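Local coordinates for protein fructose-bisphosphate aldolase (Plasmodium falciparum, PDB 4TR9) that belongs to the class I fructose-bisphosphate aldolase family, built on a TIM barrel, and is modelled as four chains with a bound hydrazide ligand, at residues Cys209-Thr213 against Asn239-Ala243; Ile171-Ala175 against Lys215-Val220; Arg62-Asp67 against Glu87-Asn93; Val30-Lys34 against Ser342-Tyr346. One frame throughout, in Å; residues are numbered along the deposited sequence.

Contact 1: Cys209-Thr213 against Asn239-Ala243; sequences CAVVT and NMVTA
Cys-209 and Val-241 meet across this contact, with no hydrogen bond crossing it. The thiol of Cys-209 lies anti to its backbone N (chi1 180°), which carries SG off helix 206-226 and in over the backbone of the 239-243 loop. There SG sits 3.4 Å from Thr-242 O, and Cys-209 CB comes within 3.2 Å of the same Thr-242 O, so this side chain meets mainly main chain. Val-241 answers from the loop. Its CG1 branch points at the helix backbone and lies 3.7 Å from both Ala-210 CA and Ala-210 CB, while CG2 turns towards Thr-213, 4.4 Å from its OG1. The two methyls face residues 210 and 213, on one side of the helix. At the upstream end of the loop, Asn-239 brings ND2 to 4.2 Å from Cys-209 SG, a distance of packing and not of bonding.

Thr-213 OG1 turns back to its own helix instead, donating to Cys-209 O at 2.6 Å. Thr-213 N binds the same carbonyl at 2.9 Å, from the other face of its plane. Helix 253-267 covers both segments, Thr-263 touching Thr-213 and Val-241, with Thr-260 OG1 bonded to Val-241 N. With Thr-213 OG1 spent within its own helix and a thiol, methyls and a carbonyl oxygen doing the touching, the loop after strand 235-236 is held to helix 206-226 by buried shape fit, without hydrogen bonds.

Contact 2: Ile171-Ala175 against Lys215-Val220; sequences IHETA and KVLSCV
Two consecutive long helices of the TIM barrel's outer layer, 168-187 and 206-226, pack side by side here, with strand 191-198 between them in sequence. Over these segments their axes approach to 9.0 Å and run in broadly the same direction, crossing at -46°. Val-220 lies near Ala-175, the small residue where the backbones come closest, their CA atoms 4.3 Å apart.

Ile-171 fills the interface from one side with two branches. CG2 rests 3.8 Å from Cys-219 CB, and CD1 meets the end of Lys-215, 3.9 Å from its CE, the two side chains crossing at about a right angle. Toward the barrel, Leu-157 of strand 150-157 packs under both Ile-171 and Val-216. Toward the outside, His-172 bonds through NE2 to His-172 of the third subunit, so the helix pair also faces other subunits.

Cys-219 lies between Ile-171, His-172 and Ala-175. With SG anti to the backbone N (chi1 -175°), its sulfur reaches across to helix 168-187, where it lies 3.7 Å from Ala-175 CB. It also meets the His-172 ring at its edge, almost in the ring plane, with SG 3.7 Å from His-172 ND1.

Contact 3: Arg62-Asp67 against Glu87-Asn93; sequences RASYRD and ETLFQKN
Glu-87 is extended, with CG anti to the backbone N (chi1 165°), and sends its carboxylate to Arg-62, whose own chain bends at chi3 (-61°) to turn NE toward it. Both carboxylate oxygens turn to that one NE, and planes 81° apart are not those of a flat two-nitrogen pairing. Glu-87 OE2 accepts from Arg-62 NE at 3.0 Å through its syn lone pair, nearly straight and in the guanidinium plane; the second bond, from NE to Glu-87 OE1, is weak at 3.2 Å. Arg-62 NH2 is held separately by Asn-57 OD1.

On the next residue, Ala-63 CB packs against the Gln-91 amide, 3.3 Å from NE2, and Gln-91 OE1 is buried by the contact with no partner anywhere in the model. Thr-88 OG1 lies over one face of the Arg-66 guanidinium, 3.9 Å from Arg-66 CZ, while Arg-66 NE bonds to Arg-62 O. At the other end, Asn-93 ND2 donates to Asp-67 OD1 at 2.8 Å, arriving nearly along the C-O axis, with amide and carboxylate planes steeply inclined.

Helix 59-70 lies on the crossover between parallel strands 35-39 and 79-84, a beta-alpha-beta unit, and packs on the chain leaving strand 79-84 in the TIM barrel.

Contact 4: Val30-Lys34 against Ser342-Tyr346; sequences VQAGK and SLATY
Gly-33 is met by three side chains of helix 327-346. Ser-342 OG donates to Gly-33 O, at a modelled 2.4 Å; that is too short for an ordinary hydrogen bond, so the bond's exact length is doubtful. Thr-345 OG1 stands 3.4 Å from Gly-33 CA. Tyr-346 comes in beside it, its CE2 lying 3.5 Å from Gly-33 CA, while its hydroxyl reaches on to the preceding peptide, with OH 3.2 Å from Ala-32 O. The ring is inclined to the glycine, and OH also lies 3.9 Å from Ala-32 CB.

The glycine is held by a type II beta turn, Gln-31 to Lys-34, closed by Lys-34 N bonding to Gln-31 O at 2.9 Å. Gly-33 occupies the third position, with phi 86° and psi -4°, the left-handed conformation usual for glycine there. This turn leads from helix 16-29 into strand 35-39, first strand of the TIM barrel, so the helix late in the chain packs on the entrance to the barrel's opening strand.

Behind this shell, with OG anti to the backbone N (chi1 180°), the Ser-342 hydroxyl is brought to Gly-33 O, and Phe-78 packs on the serine. Farther out, Thr-305 of strand 303-308, neighbour of strand 35-39 in the sheet, packs against Thr-345 and through its OG1 bonds Lys-34 O.

How the contacts relate
Contacts 1 and 2 share helix 206-226, on adjoining segments with centres about 14 Å apart, and both also touch the second subunit. Contact 1 is the more buried and has no hydrogen bonds across it. Contact 2, partly buried, is likewise without them, but also meets the third and fourth subunits. Contact 3 lies on the other side of the chain's centre, its own centre about 35 Å from those of contacts 1 and 2, and relies on a salt bridge and an amide-carboxylate bond at a partly buried site. Contact 4, also partly buried, rests on a hydroxyl and a glycine turn. Joining residues over 300 apart, it encloses the other three in sequence.

Contact 1: Cys209-Thr213 against Asn239-Ala243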
loop_
_atom_site.group_PDB
_atom_site.type_symbol
_atom_site.label_atom_id
_atom_site.label_comp_id
_atom_site.label_asym_id
_atom_site.label_seq_id
_atom_site.Cartn_x
_atom_site.Cartn_y
_atom_site.Cartn_z
ATOM N N CYS A 209 -19.154 -7.112 12.325
ATOM C CA CYS A 209 -17.960 -7.226 13.154
ATOM C C CYS A 209 -16.945 -8.190 12.548
ATOM O O CYS A 209 -15.740 -7.967 12.638
ATOM C CB CYS A 209 -18.331 -7.680 14.567
ATOM S SG CYS A 209 -16.919 -7.859 15.682
ATOM N N ALA A 210 -17.439 -9.258 11.931
ATOM C CA ALA A 210 -16.571 -10.240 11.292
ATOM C C ALA A 210 -15.830 -9.629 10.108
ATOM O O ALA A 210 -14.623 -9.819 9.954
ATOM C CB ALA A 210 -17.374 -11.450 10.844
ATOM N N VAL A 211 -16.560 -8.892 9.277
ATOM C CA VAL A 211 -15.981 -8.254 8.100
ATOM C C VAL A 211 -14.933 -7.217 8.494
ATOM O O VAL A 211 -13.862 -7.141 7.892
ATOM C CB VAL A 211 -17.066 -7.580 7.237
ATOM C CG1 VAL A 211 -16.437 -6.849 6.063
ATOM C CG2 VAL A 211 -18.072 -8.609 6.748
ATOM N N VAL A 212 -15.248 -6.427 9.516
ATOM C CA VAL A 212 -14.333 -5.401 10.003
ATOM C C VAL A 212 -13.086 -6.021 10.629
ATOM O O VAL A 212 -11.965 -5.606 10.334
ATOM C CB VAL A 212 -15.016 -4.481 11.035
ATOM C CG1 VAL A 212 -13.999 -3.555 11.685
ATOM C CG2 VAL A 212 -16.130 -3.683 10.377
ATOM N N THR A 213 -13.286 -7.015 11.489
ATOM C CA THR A 213 -12.173 -7.682 12.154
ATOM C C THR A 213 -11.252 -8.349 11.139
ATOM O O THR A 213 -10.029 -8.297 11.268
ATOM C CB THR A 213 -12.666 -8.734 13.164
ATOM O OG1 THR A 213 -13.550 -8.115 14.107
ATOM C CG2 THR A 213 -11.493 -9.353 13.908
ATOM N N ASN A 239 -10.364 -8.984 19.778
ATOM C CA ASN A 239 -11.669 -9.161 20.391
ATOM C C ASN A 239 -12.401 -10.326 19.742
ATOM O O ASN A 239 -12.170 -10.636 18.575
ATOM C CB ASN A 239 -12.501 -7.887 20.266
ATOM C CG ASN A 239 -12.746 -7.492 18.824
ATOM O OD1 ASN A 239 -11.840 -7.547 17.991
ATOM N ND2 ASN A 239 -13.978 -7.104 18.517
ATOM N N MET A 240 -13.276 -10.975 20.500
ATOM C CA MET A 240 -14.117 -12.023 19.940
ATOM C C MET A 240 -15.098 -11.416 18.946
ATOM O O MET A 240 -15.635 -10.333 19.178
ATOM C CB MET A 240 -14.871 -12.769 21.043
ATOM C CG MET A 240 -13.978 -13.543 21.997
ATOM S SD MET A 240 -14.930 -14.399 23.266
ATOM C CE MET A 240 -13.625 -15.227 24.170
ATOM N N VAL A 241 -15.320 -12.106 17.833
ATOM C CA VAL A 241 -16.266 -11.629 16.834
ATOM C C VAL A 241 -17.688 -11.765 17.365
ATOM O O VAL A 241 -18.287 -12.840 17.309
ATOM C CB VAL A 241 -16.130 -12.390 15.506
ATOM C CG1 VAL A 241 -17.157 -11.888 14.505
ATOM C CG2 VAL A 241 -14.723 -12.231 14.950
ATOM N N THR A 242 -18.213 -10.668 17.900
ATOM C CA THR A 242 -19.551 -10.657 18.475
ATOM C C THR A 242 -20.388 -9.529 17.891
ATOM O O THR A 242 -19.862 -8.619 17.251
ATOM C CB THR A 242 -19.510 -10.499 20.007
ATOM O OG1 THR A 242 -18.968 -9.216 20.342
ATOM C CG2 THR A 242 -18.656 -11.586 20.640
ATOM N N ALA A 243 -21.695 -9.590 18.118
ATOM C CA ALA A 243 -22.583 -8.510 17.715
ATOM C C ALA A 243 -22.369 -7.306 18.621
ATOM O O ALA A 243 -21.719 -7.411 19.662
ATOM C CB ALA A 243 -24.033 -8.963 17.756
#

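Contact 2: Ile171-Ala175 against Lys215-Val220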
loop_
_atom_site.group_PDB
_atom_site.type_symbol
_atom_site.label_atom_id
_atom_site.label_comp_id
_atom_site.label_asym_id
_atom_site.label_seq_id
_atom_site.Cartn_x
_atom_site.Cartn_y
_atom_site.Cartn_z
ATOM N N ILE A 171 -7.202 2.392 10.672
ATOM C CA ILE A 171 -6.749 1.011 10.576
ATOM C C ILE A 171 -5.241 0.924 10.362
ATOM O O ILE A 171 -4.565 0.100 10.979
ATOM C CB ILE A 171 -7.469 0.267 9.432
ATOM C CG1 ILE A 171 -8.974 0.210 9.698
ATOM C CG2 ILE A 171 -6.910 -1.138 9.262
ATOM C CD1 ILE A 171 -9.762 -0.475 8.607
ATOM N N HIS A 172 -4.713 1.785 9.497
ATOM C CA HIS A 172 -3.301 1.713 9.140
ATOM C C HIS A 172 -2.398 2.266 10.239
ATOM O O HIS A 172 -1.304 1.749 10.465
ATOM C CB HIS A 172 -3.032 2.456 7.830
ATOM C CG HIS A 172 -1.709 2.121 7.217
ATOM N ND1 HIS A 172 -1.358 0.836 6.866
ATOM C CD2 HIS A 172 -0.647 2.900 6.902
ATOM C CE1 HIS A 172 -0.140 0.837 6.357
ATOM N NE2 HIS A 172 0.314 2.078 6.367
ATOM N N GLU A 173 -2.850 3.317 10.916
ATOM C CA GLU A 173 -2.106 3.854 12.051
ATOM C C GLU A 173 -2.063 2.830 13.179
ATOM O O GLU A 173 -1.040 2.667 13.847
ATOM C CB GLU A 173 -2.724 5.168 12.538
ATOM C CG GLU A 173 -2.362 5.551 13.973
ATOM C CD GLU A 173 -0.875 5.803 14.180
ATOM O OE1 GLU A 173 -0.132 5.923 13.183
ATOM O OE2 GLU A 173 -0.447 5.882 15.352
ATOM N N THR A 174 -3.182 2.140 13.382
ATOM C CA THR A 174 -3.249 1.052 14.347
ATOM C C THR A 174 -2.274 -0.055 13.967
ATOM O O THR A 174 -1.481 -0.509 14.791
ATOM C CB THR A 174 -4.672 0.469 14.443
ATOM O OG1 THR A 174 -5.515 1.376 15.162
ATOM C CG2 THR A 174 -4.657 -0.875 15.154
ATOM N N ALA A 175 -2.332 -0.469 12.706
ATOM C CA ALA A 175 -1.506 -1.564 12.211
ATOM C C ALA A 175 -0.017 -1.236 12.278
ATOM O O ALA A 175 0.781 -2.042 12.755
ATOM C CB ALA A 175 -1.904 -1.917 10.784
ATOM N N LYS A 215 -10.829 -7.412 8.064
ATOM C CA LYS A 215 -10.146 -6.347 7.338
ATOM C C LYS A 215 -9.003 -5.760 8.160
ATOM O O LYS A 215 -7.920 -5.498 7.636
ATOM C CB LYS A 215 -11.135 -5.244 6.952
ATOM C CG LYS A 215 -10.514 -4.094 6.175
ATOM C CD LYS A 215 -11.523 -2.981 5.944
ATOM C CE LYS A 215 -10.919 -1.841 5.140
ATOM N NZ LYS A 215 -10.514 -2.272 3.772
ATOM N N VAL A 216 -9.252 -5.556 9.449
ATOM C CA VAL A 216 -8.246 -4.996 10.344
ATOM C C VAL A 216 -7.070 -5.952 10.523
ATOM O O VAL A 216 -5.913 -5.551 10.389
ATOM C CB VAL A 216 -8.843 -4.659 11.725
ATOM C CG1 VAL A 216 -7.744 -4.262 12.700
ATOM C CG2 VAL A 216 -9.873 -3.546 11.599
ATOM N N LEU A 217 -7.370 -7.216 10.813
ATOM C CA LEU A 217 -6.334 -8.223 11.023
ATOM C C LEU A 217 -5.457 -8.409 9.787
ATOM O O LEU A 217 -4.261 -8.673 9.901
ATOM C CB LEU A 217 -6.958 -9.560 11.427
ATOM C CG LEU A 217 -7.526 -9.630 12.848
ATOM C CD1 LEU A 217 -7.990 -11.041 13.175
ATOM C CD2 LEU A 217 -6.500 -9.148 13.864
ATOM N N SER A 218 -6.055 -8.270 8.608
ATOM C CA SER A 218 -5.312 -8.376 7.358
ATOM C C SER A 218 -4.270 -7.267 7.252
ATOM O O SER A 218 -3.151 -7.493 6.795
ATOM C CB SER A 218 -6.262 -8.324 6.160
ATOM O OG SER A 218 -5.544 -8.345 4.939
ATOM N N CYS A 219 -4.649 -6.068 7.681
ATOM C CA CYS A 219 -3.754 -4.919 7.639
ATOM C C CYS A 219 -2.729 -4.975 8.767
ATOM O O CYS A 219 -1.589 -4.537 8.605
ATOM C CB CYS A 219 -4.551 -3.617 7.714
ATOM S SG CYS A 219 -3.555 -2.121 7.534
ATOM N N VAL A 220 -3.140 -5.518 9.910
ATOM C CA VAL A 220 -2.251 -5.645 11.060
ATOM C C VAL A 220 -1.085 -6.575 10.745
ATOM O O VAL A 220 0.076 -6.205 10.913
ATOM C CB VAL A 220 -3.000 -6.164 12.305
ATOM C CG1 VAL A 220 -2.015 -6.629 13.367
ATOM C CG2 VAL A 220 -3.917 -5.085 12.860
#

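Contact 3: Arg62-Asp67 against Glu87-Asn93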
loop_
_atom_site.group_PDB
_atom_site.type_symbol
_atom_site.label_atom_id
_atom_site.label_comp_id
_atom_site.label_asym_id
_atom_site.label_seq_id
_atom_site.Cartn_x
_atom_site.Cartn_y
_atom_site.Cartn_z
ATOM N N ARG A 62 -3.028 -0.866 46.160
ATOM C CA ARG A 62 -2.661 -1.409 44.858
ATOM C C ARG A 62 -1.666 -2.550 45.027
ATOM O O ARG A 62 -1.769 -3.580 44.363
ATOM C CB ARG A 62 -2.073 -0.321 43.956
ATOM C CG ARG A 62 -3.069 0.749 43.543
ATOM C CD ARG A 62 -2.511 1.620 42.429
ATOM N NE ARG A 62 -1.300 2.326 42.836
ATOM C CZ ARG A 62 -1.290 3.549 43.358
ATOM N NH1 ARG A 62 -0.142 4.116 43.699
ATOM N NH2 ARG A 62 -2.428 4.204 43.537
ATOM N N ALA A 63 -0.708 -2.358 45.926
ATOM C CA ALA A 63 0.264 -3.398 46.235
ATOM C C ALA A 63 -0.423 -4.595 46.885
ATOM O O ALA A 63 -0.158 -5.741 46.527
ATOM C CB ALA A 63 1.356 -2.854 47.141
ATOM N N SER A 64 -1.313 -4.317 47.833
ATOM C CA SER A 64 -2.031 -5.366 48.551
ATOM C C SER A 64 -2.906 -6.195 47.615
ATOM O O SER A 64 -2.977 -7.418 47.741
ATOM C CB SER A 64 -2.891 -4.761 49.663
ATOM O OG SER A 64 -2.098 -4.039 50.588
ATOM N N TYR A 65 -3.567 -5.527 46.677
ATOM C CA TYR A 65 -4.470 -6.211 45.761
ATOM C C TYR A 65 -3.718 -7.113 44.791
ATOM O O TYR A 65 -4.101 -8.265 44.582
ATOM C CB TYR A 65 -5.314 -5.205 44.978
ATOM C CG TYR A 65 -6.137 -5.856 43.892
ATOM C CD1 TYR A 65 -7.069 -6.836 44.200
ATOM C CD2 TYR A 65 -5.976 -5.497 42.562
ATOM C CE1 TYR A 65 -7.821 -7.440 43.215
ATOM C CE2 TYR A 65 -6.726 -6.095 41.568
ATOM C CZ TYR A 65 -7.647 -7.065 41.902
ATOM O OH TYR A 65 -8.398 -7.665 40.922
ATOM N N ARG A 66 -2.654 -6.588 44.194
ATOM C CA ARG A 66 -1.846 -7.358 43.255
ATOM C C ARG A 66 -1.101 -8.477 43.974
ATOM O O ARG A 66 -0.744 -9.487 43.373
ATOM C CB ARG A 66 -0.862 -6.448 42.517
ATOM C CG ARG A 66 -1.266 -6.139 41.081
ATOM C CD ARG A 66 -2.602 -5.417 41.014
ATOM N NE ARG A 66 -2.466 -3.982 41.241
ATOM C CZ ARG A 66 -2.379 -3.078 40.270
ATOM N NH1 ARG A 66 -2.257 -1.791 40.567
ATOM N NH2 ARG A 66 -2.417 -3.459 39.000
ATOM N N ASP A 67 -0.868 -8.287 45.270
ATOM C CA ASP A 67 -0.248 -9.319 46.093
ATOM C C ASP A 67 -1.224 -10.472 46.290
ATOM O O ASP A 67 -0.829 -11.637 46.341
ATOM C CB ASP A 67 0.185 -8.754 47.447
ATOM C CG ASP A 67 0.561 -9.837 48.439
ATOM O OD1 ASP A 67 1.716 -10.310 48.395
ATOM O OD2 ASP A 67 -0.297 -10.214 49.265
ATOM N N GLU A 87 4.504 0.273 37.617
ATOM C CA GLU A 87 4.623 0.384 39.067
ATOM C C GLU A 87 4.744 -0.979 39.743
ATOM O O GLU A 87 5.612 -1.188 40.589
ATOM C CB GLU A 87 3.422 1.139 39.638
ATOM C CG GLU A 87 3.255 1.000 41.142
ATOM C CD GLU A 87 1.916 1.521 41.627
ATOM O OE1 GLU A 87 1.333 2.391 40.946
ATOM O OE2 GLU A 87 1.443 1.055 42.684
ATOM N N THR A 88 3.866 -1.900 39.357
ATOM C CA THR A 88 3.802 -3.222 39.974
ATOM C C THR A 88 5.085 -4.022 39.752
ATOM O O THR A 88 5.507 -4.785 40.621
ATOM C CB THR A 88 2.604 -4.028 39.432
ATOM O OG1 THR A 88 1.407 -3.248 39.553
ATOM C CG2 THR A 88 2.435 -5.329 40.200
ATOM N N LEU A 89 5.702 -3.834 38.589
ATOM C CA LEU A 89 6.917 -4.557 38.230
ATOM C C LEU A 89 8.055 -4.302 39.219
ATOM O O LEU A 89 8.833 -5.205 39.527
ATOM C CB LEU A 89 7.358 -4.177 36.815
ATOM C CG LEU A 89 8.607 -4.876 36.272
ATOM C CD1 LEU A 89 8.402 -6.380 36.228
ATOM C CD2 LEU A 89 8.962 -4.341 34.894
ATOM N N PHE A 90 8.143 -3.073 39.717
ATOM C CA PHE A 90 9.190 -2.705 40.664
ATOM C C PHE A 90 8.628 -2.506 42.067
ATOM O O PHE A 90 9.090 -1.639 42.810
ATOM C CB PHE A 90 9.904 -1.428 40.210
ATOM C CG PHE A 90 10.447 -1.498 38.813
ATOM C CD1 PHE A 90 11.730 -1.962 38.576
ATOM C CD2 PHE A 90 9.678 -1.090 37.736
ATOM C CE1 PHE A 90 12.235 -2.023 37.291
ATOM C CE2 PHE A 90 10.175 -1.149 36.448
ATOM C CZ PHE A 90 11.455 -1.617 36.225
ATOM N N GLN A 91 7.636 -3.310 42.430
ATOM C CA GLN A 91 6.946 -3.134 43.703
ATOM C C GLN A 91 7.105 -4.347 44.618
ATOM O O GLN A 91 7.295 -5.469 44.151
ATOM C CB GLN A 91 5.462 -2.850 43.460
ATOM C CG GLN A 91 4.751 -2.176 44.622
ATOM C CD GLN A 91 3.314 -1.826 44.296
ATOM O OE1 GLN A 91 2.675 -2.478 43.470
ATOM N NE2 GLN A 91 2.798 -0.787 44.942
ATOM N N LYS A 92 7.029 -4.109 45.924
ATOM C CA LYS A 92 7.138 -5.180 46.907
ATOM C C LYS A 92 5.960 -5.143 47.880
ATOM O O LYS A 92 5.438 -4.074 48.200
ATOM C CB LYS A 92 8.475 -5.081 47.655
ATOM C CG LYS A 92 8.366 -4.991 49.170
ATOM C CD LYS A 92 8.402 -3.550 49.656
ATOM C CE LYS A 92 9.768 -2.926 49.427
ATOM N NZ LYS A 92 10.839 -3.654 50.160
ATOM N N ASN A 93 5.539 -6.319 48.341
ATOM C CA ASN A 93 4.398 -6.425 49.251
ATOM C C ASN A 93 4.745 -6.109 50.707
ATOM O O ASN A 93 5.740 -5.442 50.989
ATOM C CB ASN A 93 3.783 -7.825 49.163
ATOM C CG ASN A 93 4.798 -8.933 49.403
ATOM O OD1 ASN A 93 5.871 -8.705 49.960
ATOM N ND2 ASN A 93 4.455 -10.144 48.981
#

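Contact 4: Val30-Lys34 against Ser342-Tyr346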
loop_
_atom_site.group_PDB
_atom_site.type_symbol
_atom_site.label_atom_id
_atom_site.label_comp_id
_atom_site.label_asym_id
_atom_site.label_seq_id
_atom_site.Cartn_x
_atom_site.Cartn_y
_atom_site.Cartn_z
ATOM N N VAL A 30 1.066 -19.786 25.913
ATOM C CA VAL A 30 -0.165 -20.408 25.444
ATOM C C VAL A 30 -0.109 -21.921 25.636
ATOM O O VAL A 30 -0.671 -22.682 24.845
ATOM C CB VAL A 30 -0.438 -20.080 23.961
ATOM C CG1 VAL A 30 -0.784 -18.607 23.801
ATOM C CG2 VAL A 30 0.759 -20.450 23.097
ATOM N N GLN A 31 0.572 -22.347 26.698
ATOM C CA GLN A 31 0.684 -23.764 27.033
ATOM C C GLN A 31 -0.699 -24.358 27.280
ATOM O O GLN A 31 -1.625 -23.644 27.665
ATOM C CB GLN A 31 1.583 -23.953 28.260
ATOM C CG GLN A 31 2.100 -25.374 28.455
ATOM C CD GLN A 31 3.086 -25.488 29.604
ATOM O OE1 GLN A 31 3.263 -24.551 30.385
ATOM N NE2 GLN A 31 3.739 -26.640 29.711
ATOM N N ALA A 32 -0.828 -25.663 27.052
ATOM C CA ALA A 32 -2.115 -26.352 27.113
ATOM C C ALA A 32 -2.861 -26.114 28.425
ATOM O O ALA A 32 -2.383 -26.476 29.500
ATOM C CB ALA A 32 -1.916 -27.846 26.891
ATOM N N GLY A 33 -4.033 -25.497 28.321
ATOM C CA GLY A 33 -4.892 -25.279 29.469
ATOM C C GLY A 33 -4.588 -24.024 30.264
ATOM O O GLY A 33 -5.303 -23.699 31.212
ATOM N N LYS A 34 -3.532 -23.313 29.885
ATOM C CA LYS A 34 -3.139 -22.106 30.600
ATOM C C LYS A 34 -3.482 -20.845 29.811
ATOM O O LYS A 34 -3.656 -20.889 28.593
ATOM C CB LYS A 34 -1.642 -22.137 30.919
ATOM C CG LYS A 34 -1.235 -23.263 31.858
ATOM C CD LYS A 34 0.249 -23.208 32.184
ATOM C CE LYS A 34 0.648 -24.323 33.136
ATOM N NZ LYS A 34 2.100 -24.282 33.461
ATOM N N SER A 342 -9.756 -22.084 31.995
ATOM C CA SER A 342 -8.804 -23.129 31.637
ATOM C C SER A 342 -9.520 -24.287 30.950
ATOM O O SER A 342 -9.059 -24.798 29.930
ATOM C CB SER A 342 -8.060 -23.633 32.873
ATOM O OG SER A 342 -7.136 -24.652 32.527
ATOM N N LEU A 343 -10.650 -24.692 31.521
ATOM C CA LEU A 343 -11.478 -25.739 30.936
ATOM C C LEU A 343 -12.082 -25.266 29.621
ATOM O O LEU A 343 -12.397 -26.072 28.744
ATOM C CB LEU A 343 -12.586 -26.154 31.906
ATOM C CG LEU A 343 -12.144 -26.794 33.222
ATOM C CD1 LEU A 343 -13.334 -26.982 34.147
ATOM C CD2 LEU A 343 -11.451 -28.122 32.962
ATOM N N ALA A 344 -12.241 -23.953 29.494
ATOM C CA ALA A 344 -12.783 -23.360 28.281
ATOM C C ALA A 344 -11.823 -23.536 27.110
ATOM O O ALA A 344 -12.244 -23.572 25.956
ATOM C CB ALA A 344 -13.089 -21.886 28.501
ATOM N N THR A 345 -10.533 -23.645 27.414
ATOM C CA THR A 345 -9.519 -23.841 26.383
ATOM C C THR A 345 -9.595 -25.248 25.800
ATOM O O THR A 345 -9.228 -25.471 24.647
ATOM C CB THR A 345 -8.098 -23.603 26.926
ATOM O OG1 THR A 345 -7.810 -24.556 27.958
ATOM C CG2 THR A 345 -7.964 -22.194 27.482
ATOM N N TYR A 346 -10.068 -26.192 26.608
ATOM C CA TYR A 346 -10.216 -27.576 26.167
ATOM C C TYR A 346 -11.582 -27.812 25.535
ATOM O O TYR A 346 -11.816 -28.843 24.905
ATOM C CB TYR A 346 -10.018 -28.540 27.339
ATOM C CG TYR A 346 -8.613 -28.568 27.893
ATOM C CD1 TYR A 346 -7.592 -29.220 27.214
ATOM C CD2 TYR A 346 -8.311 -27.959 29.103
ATOM C CE1 TYR A 346 -6.307 -29.255 27.719
ATOM C CE2 TYR A 346 -7.029 -27.991 29.617
ATOM C CZ TYR A 346 -6.031 -28.639 28.919
ATOM O OH TYR A 346 -4.752 -28.673 29.425
#